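Local coordinates for beta-ketoacyl-[acyl-carrier-protein] synthase FabY (PDB 4CW4) that catalyses the condensation of acetyl-CoA with malonyl-acyl carrier protein to acetoacetyl-acyl carrier protein, the primer that starts fatty acid synthesis, at residues M6-V11 with D374-L379; V11-G16 with L381-H386; E221-S226 with G303-V308; H386-D391 with V548-R553. All blocks are in the same frame, centred on the assembly; numbering follows the deposited sequence.

All four contacts are mainly buried and lie away from the active-site residues. Contacts 1 and 2 share Val11 and set strand 10-19 against the start of helix 375-381 and the loop after it. Contact 4 continues from contact 2 through His386 and pairs the next strand, 387-394, with strand 543-550. Contact 3, a parallel strand pair, reaches contact 1 through the salt bridge from Arg306 to Asp374. Carboxylates and arginine dominate contact 1, an aromatic pair contact 2, and backbone ladders contacts 3 and 4. Contacts 1, 3 and 4 also touch the second subunit, whereas no other chain touches contact 2.

Contact 1 (M6-V11 with D374-L379); sequences MSRLPV and DDELAL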
loop_
_atom_site.group_PDB
_atom_site.type_symbol
_atom_site.label_atom_id
_atom_site.label_comp_id
_atom_site.label_asym_id
_atom_site.label_seq_id
_atom_site.Cartn_x
_atom_site.Cartn_y
_atom_site.Cartn_z
ATOM N N MET A 6 29.231 5.385 -11.115
ATOM C CA MET A 6 29.455 6.180 -9.914
ATOM C C MET A 6 28.193 6.969 -9.545
ATOM O O MET A 6 27.540 7.521 -10.427
ATOM C CB MET A 6 30.622 7.105 -10.171
ATOM C CG MET A 6 30.731 8.271 -9.245
ATOM S SD MET A 6 32.264 9.157 -9.522
ATOM C CE MET A 6 31.821 10.131 -10.957
ATOM N N SER A 7 27.868 7.046 -8.251
ATOM C CA SER A 7 26.557 7.539 -7.816
ATOM C C SER A 7 26.555 8.345 -6.509
ATOM O O SER A 7 27.442 8.229 -5.665
ATOM C CB SER A 7 25.581 6.365 -7.649
ATOM O OG SER A 7 25.332 5.737 -8.896
ATOM N N ARG A 8 25.519 9.155 -6.355
ATOM C CA ARG A 8 25.251 9.847 -5.112
ATOM C C ARG A 8 25.025 8.864 -3.982
ATOM O O ARG A 8 24.346 7.854 -4.154
ATOM C CB ARG A 8 24.020 10.748 -5.282
ATOM C CG ARG A 8 24.330 11.997 -6.101
ATOM C CD ARG A 8 23.099 12.798 -6.428
ATOM N NE ARG A 8 23.395 13.965 -7.260
ATOM C CZ ARG A 8 22.484 14.655 -7.937
ATOM N NH1 ARG A 8 21.213 14.265 -7.949
ATOM N NH2 ARG A 8 22.845 15.719 -8.629
ATOM N N LEU A 9 25.583 9.190 -2.821
ATOM C CA LEU A 9 25.445 8.394 -1.590
ATOM C C LEU A 9 24.308 8.932 -0.733
ATOM O O LEU A 9 24.304 10.105 -0.419
ATOM C CB LEU A 9 26.733 8.460 -0.758
ATOM C CG LEU A 9 26.742 7.695 0.572
ATOM C CD1 LEU A 9 26.705 6.193 0.343
ATOM C CD2 LEU A 9 27.952 8.059 1.433
ATOM N N PRO A 10 23.337 8.081 -0.360
ATOM C CA PRO A 10 22.282 8.567 0.535
ATOM C C PRO A 10 22.765 8.721 1.980
ATOM O O PRO A 10 23.165 7.735 2.626
ATOM C CB PRO A 10 21.220 7.451 0.453
ATOM C CG PRO A 10 21.519 6.723 -0.829
ATOM C CD PRO A 10 23.010 6.742 -0.881
ATOM N N VAL A 11 22.728 9.945 2.489
ATOM C CA VAL A 11 23.127 10.181 3.871
ATOM C C VAL A 11 21.910 10.599 4.689
ATOM O O VAL A 11 21.014 11.280 4.187
ATOM C CB VAL A 11 24.277 11.196 3.998
ATOM C CG1 VAL A 11 25.515 10.666 3.313
ATOM C CG2 VAL A 11 23.928 12.546 3.451
ATOM N N ASP A 374 21.276 13.372 -0.901
ATOM C CA ASP A 374 22.510 12.983 -1.561
ATOM C C ASP A 374 23.705 13.686 -0.911
ATOM O O ASP A 374 23.584 14.753 -0.310
ATOM C CB ASP A 374 22.468 13.250 -3.064
ATOM C CG ASP A 374 22.474 14.717 -3.412
ATOM O OD1 ASP A 374 23.580 15.315 -3.559
ATOM O OD2 ASP A 374 21.369 15.270 -3.562
ATOM N N ASP A 375 24.866 13.073 -1.046
ATOM C CA ASP A 375 26.065 13.564 -0.396
ATOM C C ASP A 375 26.478 14.960 -0.829
ATOM O O ASP A 375 26.994 15.730 -0.029
ATOM C CB ASP A 375 27.237 12.592 -0.596
ATOM C CG ASP A 375 27.598 12.366 -2.053
ATOM O OD1 ASP A 375 26.755 11.857 -2.808
ATOM O OD2 ASP A 375 28.765 12.607 -2.435
ATOM N N GLU A 376 26.270 15.284 -2.090
ATOM C CA GLU A 376 26.684 16.586 -2.590
ATOM C C GLU A 376 25.827 17.697 -1.982
ATOM O O GLU A 376 26.346 18.732 -1.554
ATOM C CB GLU A 376 26.598 16.584 -4.114
ATOM C CG GLU A 376 27.116 17.827 -4.781
ATOM C CD GLU A 376 27.163 17.656 -6.279
ATOM O OE1 GLU A 376 26.100 17.754 -6.928
ATOM O OE2 GLU A 376 28.267 17.405 -6.802
ATOM N N LEU A 377 24.511 17.488 -1.943
ATOM C CA LEU A 377 23.623 18.468 -1.342
ATOM C C LEU A 377 23.902 18.597 0.165
ATOM O O LEU A 377 23.896 19.702 0.715
ATOM C CB LEU A 377 22.154 18.079 -1.584
ATOM C CG LEU A 377 21.132 19.060 -1.018
ATOM C CD1 LEU A 377 21.224 20.421 -1.706
ATOM C CD2 LEU A 377 19.726 18.488 -1.088
ATOM N N ALA A 378 24.112 17.473 0.846
ATOM C CA ALA A 378 24.429 17.506 2.278
ATOM C C ALA A 378 25.678 18.357 2.524
ATOM O O ALA A 378 25.710 19.186 3.422
ATOM C CB ALA A 378 24.617 16.102 2.815
ATOM N N LEU A 379 26.677 18.150 1.684
ATOM C CA LEU A 379 27.938 18.884 1.772
ATOM C C LEU A 379 27.686 20.385 1.608
ATOM O O LEU A 379 28.165 21.207 2.389
ATOM C CB LEU A 379 28.896 18.387 0.677
ATOM C CG LEU A 379 30.366 18.794 0.797
ATOM C CD1 LEU A 379 31.094 17.879 1.798
ATOM C CD2 LEU A 379 31.046 18.778 -0.574
HETATM O O HOH W 1 25.454 16.948 -9.303
#
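Asp375 receives the backbone N-H of Leu9 on its carboxylate, with Leu9 N and Asp375 OD1 2.9 Å apart. The bond is almost straight (165° at the hydrogen), although the donor arrives from above the carboxylate plane. A chi1 of 60°, with CG set between the backbone N and the carbonyl carbon of Asp375, brings OD1 to this N-H. OD2 of the same group is held by His563 and Arg562 of helix 552-563. Within 374-379, Asp374 OD1 accepts from Leu377 N at 2.9 Å and caps the helix.

The charged groups meet less directly. Arg8, extended from CG to NE, runs beside Asp374 and points the same way, its CD 3.5 Å from Asp374 CB. The guanidinium and carboxylate planes are only 24° apart, and Asp374 OD2 lies over a guanidinium face. Consequently no N-H points at the acid: the salt bridge, Arg8 NE to Asp374 OD1, is long at 3.9 Å, and the stronger partner of Asp374 is Arg306. A water in the guanidinium plane accepts from Arg8 NH2 at 3.0 Å and donates to Glu376 OE1 at 2.6 Å, linking two opposite charges that do not touch.

Apolar packing closes the inner end, where Val11 CG2 rests on Ala378 CB at 3.7 Å. Phe634 of the second subunit packs on Leu9.

The arrangement is an N-capped helix start: strand 366-374 turns into helix 375-381 with Asp374 as N-cap, and segment 6-11 docks beside it as it enters a sheet of the thiolase-like fold.

Contact 2 (V11-G16 with L381-H386); sequences VIVGFG and LGADIH
His386 and Phe15 form a T-shaped pair in which the phenyl edge is directed at the imidazole face; the planes stand at 84° and the centroids are 5.1 Å apart. Phe15 CE1 makes the touch, 3.7 Å from His386 CG and offset toward the rim of the imidazole. In His386, CG lies anti to the carbonyl carbon (chi1 -57°), which carries the ring back over the strand, with its CD2 edge at the Val13 peptide.

The backbones next to the ring pair are tightly packed. The backbone N-H of His386 runs straight (175°) to Ile12 O, with His386 N and Ile12 O separated by 2.8 Å. Val13 lies against the loop: its CG1 is 3.6 Å from Ala383 CB, and its CA makes a C-H...O contact of 3.2 Å with Asp384 O.

Elsewhere the fit is looser. Val11 CB and Ile385 CG1 stay 4.3 Å apart. Next to the direct contact of Asp384 O, a water donates to Val13 O and accepts from Asp384 N, both at 2.8 Å. The partly exposed carboxylate of Asp384 turns from the strand; OD1 takes the N-H of Ile385 and forms a salt bridge with Arg579.

A classic beta bulge at Val13 and Gly14, opposite Val371, shapes the strand here. Strand 366-374 lies along Ile12 and Val13, and helix 482-496 packs on Ile12 and Phe15. The loop leaves helix 375-381 through a Schellman motif at Gly382, packs Ala383 on Ala378 of that helix, and leads into strand 387-394.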
loop_
_atom_site.group_PDB
_atom_site.type_symbol
_atom_site.label_atom_id
_atom_site.label_comp_id
_atom_site.label_asym_id
_atom_site.label_seq_id
_atom_site.Cartn_x
_atom_site.Cartn_y
_atom_site.Cartn_z
ATOM N N VAL A 11 22.728 9.945 2.489
ATOM C CA VAL A 11 23.127 10.181 3.871
ATOM C C VAL A 11 21.910 10.599 4.689
ATOM O O VAL A 11 21.014 11.280 4.187
ATOM C CB VAL A 11 24.277 11.196 3.998
ATOM C CG1 VAL A 11 25.515 10.666 3.313
ATOM C CG2 VAL A 11 23.928 12.546 3.451
ATOM N N ILE A 12 21.886 10.152 5.947
ATOM C CA ILE A 12 20.811 10.457 6.872
ATOM C C ILE A 12 21.124 11.780 7.558
ATOM O O ILE A 12 22.076 11.856 8.334
ATOM C CB ILE A 12 20.632 9.349 7.933
ATOM C CG1 ILE A 12 20.392 7.983 7.282
ATOM C CG2 ILE A 12 19.494 9.734 8.896
ATOM C CD1 ILE A 12 20.527 6.830 8.245
ATOM N N VAL A 13 20.353 12.819 7.241
ATOM C CA VAL A 13 20.616 14.161 7.757
ATOM C C VAL A 13 19.649 14.573 8.868
ATOM O O VAL A 13 19.827 15.623 9.497
ATOM C CB VAL A 13 20.613 15.231 6.633
ATOM C CG1 VAL A 13 21.609 14.846 5.532
ATOM C CG2 VAL A 13 19.212 15.440 6.058
ATOM N N GLY A 14 18.649 13.736 9.139
ATOM C CA GLY A 14 17.703 14.003 10.206
ATOM C C GLY A 14 16.888 12.758 10.468
ATOM O O GLY A 14 16.835 11.870 9.627
ATOM N N PHE A 15 16.255 12.694 11.636
ATOM C CA PHE A 15 15.386 11.578 11.978
ATOM C C PHE A 15 14.528 11.962 13.155
ATOM O O PHE A 15 14.941 12.765 14.002
ATOM C CB PHE A 15 16.195 10.299 12.259
ATOM C CG PHE A 15 17.122 10.395 13.444
ATOM C CD1 PHE A 15 18.399 10.888 13.312
ATOM C CD2 PHE A 15 16.704 9.965 14.698
ATOM C CE1 PHE A 15 19.231 10.970 14.412
ATOM C CE2 PHE A 15 17.525 10.030 15.791
ATOM C CZ PHE A 15 18.788 10.559 15.655
ATOM N N GLY A 16 13.314 11.430 13.201
ATOM C CA GLY A 16 12.439 11.754 14.299
ATOM C C GLY A 16 11.208 10.898 14.296
ATOM O O GLY A 16 11.000 10.131 13.355
ATOM N N LEU A 381 24.960 22.108 2.104
ATOM C CA LEU A 381 24.094 22.728 3.101
ATOM C C LEU A 381 24.636 22.635 4.506
ATOM O O LEU A 381 24.060 23.221 5.419
ATOM C CB LEU A 381 22.708 22.090 3.103
ATOM C CG LEU A 381 21.913 22.196 1.808
ATOM C CD1 LEU A 381 20.534 21.569 2.008
ATOM C CD2 LEU A 381 21.802 23.634 1.345
ATOM N N GLY A 382 25.738 21.916 4.695
ATOM C CA GLY A 382 26.228 21.692 6.045
ATOM C C GLY A 382 25.310 20.765 6.857
ATOM O O GLY A 382 25.253 20.868 8.095
ATOM N N ALA A 383 24.582 19.881 6.183
ATOM C CA ALA A 383 23.691 18.939 6.861
ATOM C C ALA A 383 24.509 17.951 7.678
ATOM O O ALA A 383 25.580 17.495 7.248
ATOM C CB ALA A 383 22.866 18.176 5.850
ATOM N N ASP A 384 24.021 17.632 8.863
ATOM C CA ASP A 384 24.684 16.658 9.688
ATOM C C ASP A 384 24.527 15.276 9.065
ATOM O O ASP A 384 23.664 15.040 8.215
ATOM C CB ASP A 384 24.099 16.676 11.123
ATOM C CG ASP A 384 25.102 16.262 12.193
ATOM O OD1 ASP A 384 26.177 15.707 11.874
ATOM O OD2 ASP A 384 24.805 16.492 13.381
ATOM N N ILE A 385 25.370 14.353 9.507
ATOM C CA ILE A 385 25.325 12.985 9.030
ATOM C C ILE A 385 25.198 12.043 10.213
ATOM O O ILE A 385 26.088 11.964 11.054
ATOM C CB ILE A 385 26.566 12.651 8.173
ATOM C CG1 ILE A 385 26.509 13.457 6.865
ATOM C CG2 ILE A 385 26.623 11.156 7.854
ATOM C CD1 ILE A 385 27.800 13.440 6.059
ATOM N N HIS A 386 24.061 11.351 10.269
ATOM C CA HIS A 386 23.770 10.407 11.336
ATOM C C HIS A 386 24.048 8.974 10.910
ATOM O O HIS A 386 23.979 8.052 11.715
ATOM C CB HIS A 386 22.330 10.592 11.805
ATOM C CG HIS A 386 22.041 11.986 12.255
ATOM N ND1 HIS A 386 22.489 12.472 13.460
ATOM C CD2 HIS A 386 21.386 13.010 11.657
ATOM C CE1 HIS A 386 22.121 13.736 13.590
ATOM N NE2 HIS A 386 21.446 14.089 12.513
HETATM O O HOH W 2 21.224 17.989 9.156
#

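Contact 3 (E221-S226 with G303-V308); sequences EIAVFS and GQARVV
Strands 222-225 and 307-314 run parallel here, pairing Ile222 with Val307 and Ala223 with Val308, as neighbours in the thiolase-like fold of the ketosynthase. At the start of the ladder Glu221 O accepts two bonds, from Arg306 N at 2.8 Å and from Val307 N at 3.1 Å. Val307 N lies nearly in line with the carbonyl, and Arg306 N comes in more from the side. Ala223 N then returns a bond of 2.9 Å to Val307 O.

On one face Ile222 and Val307 lie side by side. The chi2 of Ile222, -66°, turns CD1 over Val307, 3.7 Å from its CB. On the face bearing Ala223 and Val308, Ala223 CB meets both Ala305 CB and Val308 CG2, which lie on the same side of it. Phe225 CD2 reaches Val308 CG1 at 3.8 Å, and both residues also pack on helix 288-301.

Glu221 and Arg306 run alongside each other too, but the carboxylate lies beside the aliphatic part of the arginine, Glu221 OE1 3.6 Å from Arg306 CD, and not against the guanidinium. Their salt bridges go elsewhere, Glu221 to Lys629 and Arg306 to Asp374. One water closes the gap, donating to Glu221 OE1 at 2.7 Å and accepting from Arg306 NH1 at 3.0 Å.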
loop_
_atom_site.group_PDB
_atom_site.type_symbol
_atom_site.label_atom_id
_atom_site.label_comp_id
_atom_site.label_asym_id
_atom_site.label_seq_id
_atom_site.Cartn_x
_atom_site.Cartn_y
_atom_site.Cartn_z
ATOM N N GLU A 221 12.568 17.310 -7.152
ATOM C CA GLU A 221 13.680 16.583 -6.520
ATOM C C GLU A 221 13.515 16.295 -5.017
ATOM O O GLU A 221 14.459 15.885 -4.324
ATOM C CB GLU A 221 15.006 17.319 -6.809
ATOM C CG GLU A 221 15.429 17.179 -8.274
ATOM C CD GLU A 221 16.708 17.913 -8.611
ATOM O OE1 GLU A 221 17.034 18.893 -7.898
ATOM O OE2 GLU A 221 17.377 17.496 -9.586
ATOM N N ILE A 222 12.305 16.526 -4.529
ATOM C CA ILE A 222 11.903 16.151 -3.182
ATOM C C ILE A 222 11.022 14.919 -3.307
ATOM O O ILE A 222 10.200 14.850 -4.199
ATOM C CB ILE A 222 11.042 17.256 -2.536
ATOM C CG1 ILE A 222 11.761 18.598 -2.547
ATOM C CG2 ILE A 222 10.614 16.864 -1.124
ATOM C CD1 ILE A 222 12.950 18.642 -1.706
ATOM N N ALA A 223 11.193 13.943 -2.432
ATOM C CA ALA A 223 10.389 12.731 -2.467
ATOM C C ALA A 223 9.958 12.364 -1.065
ATOM O O ALA A 223 10.698 12.585 -0.129
ATOM C CB ALA A 223 11.195 11.606 -3.030
ATOM N N VAL A 224 8.769 11.784 -0.956
ATOM C CA VAL A 224 8.240 11.290 0.307
ATOM C C VAL A 224 7.675 9.897 0.094
ATOM O O VAL A 224 6.854 9.694 -0.803
ATOM C CB VAL A 224 7.131 12.200 0.875
ATOM C CG1 VAL A 224 6.601 11.643 2.187
ATOM C CG2 VAL A 224 7.648 13.626 1.062
ATOM N N PHE A 225 8.120 8.952 0.921
ATOM C CA PHE A 225 7.607 7.584 0.933
ATOM C C PHE A 225 7.225 7.163 2.344
ATOM O O PHE A 225 8.085 7.133 3.221
ATOM C CB PHE A 225 8.634 6.629 0.354
ATOM C CG PHE A 225 9.118 7.049 -1.008
ATOM C CD1 PHE A 225 8.257 7.058 -2.097
ATOM C CD2 PHE A 225 10.420 7.477 -1.195
ATOM C CE1 PHE A 225 8.712 7.463 -3.346
ATOM C CE2 PHE A 225 10.863 7.888 -2.441
ATOM C CZ PHE A 225 10.018 7.886 -3.509
ATOM N N SER A 226 5.940 6.840 2.543
ATOM C CA SER A 226 5.437 6.452 3.865
ATOM C C SER A 226 4.248 5.499 3.711
ATOM O O SER A 226 4.159 4.822 2.700
ATOM C CB SER A 226 5.078 7.675 4.706
ATOM O OG SER A 226 4.794 7.270 6.029
ATOM N N GLY A 303 19.456 9.711 -9.330
ATOM C CA GLY A 303 19.410 11.133 -9.611
ATOM C C GLY A 303 18.058 11.758 -9.748
ATOM O O GLY A 303 17.947 12.929 -10.134
ATOM N N GLN A 304 17.033 10.989 -9.429
ATOM C CA GLN A 304 15.675 11.451 -9.578
ATOM C C GLN A 304 15.305 12.409 -8.460
ATOM O O GLN A 304 14.557 13.358 -8.681
ATOM C CB GLN A 304 14.711 10.267 -9.606
ATOM C CG GLN A 304 14.834 9.399 -10.833
ATOM C CD GLN A 304 13.880 8.240 -10.781
ATOM O OE1 GLN A 304 12.703 8.354 -11.159
ATOM N NE2 GLN A 304 14.361 7.121 -10.290
ATOM N N ALA A 305 15.811 12.157 -7.254
ATOM C CA ALA A 305 15.504 13.011 -6.105
ATOM C C ALA A 305 16.745 13.238 -5.267
ATOM O O ALA A 305 17.638 12.393 -5.215
ATOM C CB ALA A 305 14.385 12.412 -5.241
ATOM N N ARG A 306 16.784 14.379 -4.602
ATOM C CA ARG A 306 17.933 14.773 -3.810
ATOM C C ARG A 306 17.629 14.844 -2.322
ATOM O O ARG A 306 18.569 14.801 -1.508
ATOM C CB ARG A 306 18.439 16.116 -4.295
ATOM C CG ARG A 306 18.875 16.073 -5.763
ATOM C CD ARG A 306 19.717 17.251 -6.177
ATOM N NE ARG A 306 21.049 17.141 -5.583
ATOM C CZ ARG A 306 22.108 17.869 -5.922
ATOM N NH1 ARG A 306 22.021 18.805 -6.859
ATOM N NH2 ARG A 306 23.271 17.650 -5.326
ATOM N N VAL A 307 16.349 14.992 -1.971
ATOM C CA VAL A 307 15.908 15.035 -0.580
ATOM C C VAL A 307 14.760 14.073 -0.465
ATOM O O VAL A 307 13.790 14.190 -1.216
ATOM C CB VAL A 307 15.426 16.437 -0.155
ATOM C CG1 VAL A 307 15.024 16.454 1.323
ATOM C CG2 VAL A 307 16.513 17.460 -0.434
ATOM N N VAL A 308 14.872 13.115 0.448
ATOM C CA VAL A 308 13.858 12.088 0.575
ATOM C C VAL A 308 13.451 11.913 2.032
ATOM O O VAL A 308 14.291 11.694 2.904
ATOM C CB VAL A 308 14.335 10.710 0.046
ATOM C CG1 VAL A 308 13.184 9.700 0.126
ATOM C CG2 VAL A 308 14.869 10.810 -1.369
HETATM O O HOH W 3 19.537 19.943 -8.202
HETATM O O HOH W 4 19.045 15.281 -9.423
#

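Contact 4 (H386-D391 with V548-R553); sequences HGAVTD and VVLSPR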
loop_
_atom_site.group_PDB
_atom_site.type_symbol
_atom_site.label_atom_id
_atom_site.label_comp_id
_atom_site.label_asym_id
_atom_site.label_seq_id
_atom_site.Cartn_x
_atom_site.Cartn_y
_atom_site.Cartn_z
ATOM N N HIS A 386 24.061 11.351 10.269
ATOM C CA HIS A 386 23.770 10.407 11.336
ATOM C C HIS A 386 24.048 8.974 10.910
ATOM O O HIS A 386 23.979 8.052 11.715
ATOM C CB HIS A 386 22.330 10.592 11.805
ATOM C CG HIS A 386 22.041 11.986 12.255
ATOM N ND1 HIS A 386 22.489 12.472 13.460
ATOM C CD2 HIS A 386 21.386 13.010 11.657
ATOM C CE1 HIS A 386 22.121 13.736 13.590
ATOM N NE2 HIS A 386 21.446 14.089 12.513
ATOM N N GLY A 387 24.362 8.809 9.626
ATOM C CA GLY A 387 24.640 7.524 9.031
ATOM C C GLY A 387 24.461 7.633 7.523
ATOM O O GLY A 387 24.103 8.693 7.012
ATOM N N ALA A 388 24.675 6.533 6.816
ATOM C CA ALA A 388 24.394 6.456 5.377
ATOM C C ALA A 388 23.725 5.122 5.087
ATOM O O ALA A 388 23.942 4.143 5.797
ATOM C CB ALA A 388 25.667 6.589 4.562
ATOM N N VAL A 389 22.881 5.081 4.073
ATOM C CA VAL A 389 22.222 3.851 3.715
ATOM C C VAL A 389 22.585 3.501 2.274
ATOM O O VAL A 389 22.366 4.292 1.375
ATOM C CB VAL A 389 20.708 3.954 3.881
ATOM C CG1 VAL A 389 20.095 2.666 3.462
ATOM C CG2 VAL A 389 20.348 4.226 5.324
ATOM N N THR A 390 23.161 2.317 2.079
ATOM C CA THR A 390 23.750 1.950 0.796
ATOM C C THR A 390 22.931 0.944 0.002
ATOM O O THR A 390 23.034 0.904 -1.215
ATOM C CB THR A 390 25.175 1.416 0.971
ATOM O OG1 THR A 390 25.202 0.456 2.011
ATOM C CG2 THR A 390 26.141 2.541 1.320
ATOM N N ASP A 391 22.124 0.131 0.665
ATOM C CA ASP A 391 21.358 -0.885 -0.030
ATOM C C ASP A 391 20.251 -1.396 0.847
ATOM O O ASP A 391 20.391 -1.458 2.086
ATOM C CB ASP A 391 22.222 -2.097 -0.393
ATOM C CG ASP A 391 22.904 -1.979 -1.763
ATOM O OD1 ASP A 391 22.226 -1.762 -2.809
ATOM O OD2 ASP A 391 24.139 -2.106 -1.781
ATOM N N VAL A 548 21.387 -2.049 4.774
ATOM C CA VAL A 548 22.757 -1.769 5.198
ATOM C C VAL A 548 22.880 -0.301 5.590
ATOM O O VAL A 548 22.608 0.597 4.787
ATOM C CB VAL A 548 23.761 -2.086 4.064
ATOM C CG1 VAL A 548 25.189 -1.838 4.535
ATOM C CG2 VAL A 548 23.603 -3.519 3.603
ATOM N N VAL A 549 23.306 -0.066 6.825
ATOM C CA VAL A 549 23.491 1.282 7.346
ATOM C C VAL A 549 24.939 1.439 7.793
ATOM O O VAL A 549 25.461 0.601 8.524
ATOM C CB VAL A 549 22.562 1.558 8.565
ATOM C CG1 VAL A 549 22.562 3.047 8.909
ATOM C CG2 VAL A 549 21.155 1.041 8.323
ATOM N N LEU A 550 25.576 2.506 7.330
ATOM C CA LEU A 550 26.952 2.841 7.681
ATOM C C LEU A 550 26.965 3.940 8.727
ATOM O O LEU A 550 26.103 4.817 8.722
ATOM C CB LEU A 550 27.716 3.331 6.450
ATOM C CG LEU A 550 27.632 2.467 5.188
ATOM C CD1 LEU A 550 28.460 3.102 4.067
ATOM C CD2 LEU A 550 28.089 1.040 5.487
ATOM N N SER A 551 27.950 3.902 9.625
ATOM C CA SER A 551 28.074 4.904 10.664
ATOM C C SER A 551 28.444 6.273 10.105
ATOM O O SER A 551 28.967 6.381 8.988
ATOM C CB SER A 551 29.191 4.501 11.646
ATOM O OG SER A 551 30.442 4.578 10.983
ATOM N N PRO A 552 28.257 7.320 10.927
ATOM C CA PRO A 552 28.800 8.625 10.545
ATOM C C PRO A 552 30.297 8.606 10.230
ATOM O O PRO A 552 30.711 9.281 9.282
ATOM C CB PRO A 552 28.496 9.492 11.758
ATOM C CG PRO A 552 27.263 8.892 12.327
ATOM C CD PRO A 552 27.411 7.413 12.132
ATOM N N ARG A 553 31.096 7.861 10.987
ATOM C CA ARG A 553 32.529 7.847 10.721
ATOM C C ARG A 553 32.824 7.339 9.318
ATOM O O ARG A 553 33.639 7.923 8.607
ATOM C CB ARG A 553 33.292 6.976 11.718
ATOM C CG ARG A 553 34.805 7.082 11.539
ATOM C CD ARG A 553 35.574 6.249 12.553
ATOM N NE ARG A 553 35.664 4.857 12.119
ATOM C CZ ARG A 553 36.462 4.425 11.149
ATOM N NH1 ARG A 553 37.248 5.276 10.495
ATOM N NH2 ARG A 553 36.467 3.135 10.826
#
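An antiparallel strand pair, 387-394 with 543-550, forms part of a sheet of the thiolase-like fold. Ala388 and Leu550 make a hydrogen-bonded pair, with Ala388 N to Leu550 O at 2.9 Å and Leu550 N to Ala388 O at 2.8 Å. Further along, Val548 bonds with two successive residues: its O takes Thr390 N at a longer 3.3 Å, while its N gives to Asp391 O at 2.9 Å.

Thr390 carries the side-chain contact with both branches. A chi1 of 48° places OG1 between its backbone N and carbonyl carbon, against Val548 CG1 at 3.4 Å; CG2 meets Leu550 CD1 at 3.6 Å. At the far end, where strand 543-550 gives way to helix 552-563, the ring of Pro552 fits against the backbone before Gly387, its CG 3.4 Å from His386 O.

Asp391 OD2 forms a salt bridge with Arg633 of the second subunit. Val389 and Val549 share a sheet face and pack on helices 288-301 and 482-496 respectively. Helix 409-425 lies against Thr390 and Val548, and strand 10-19 continues the sheet beyond Val389.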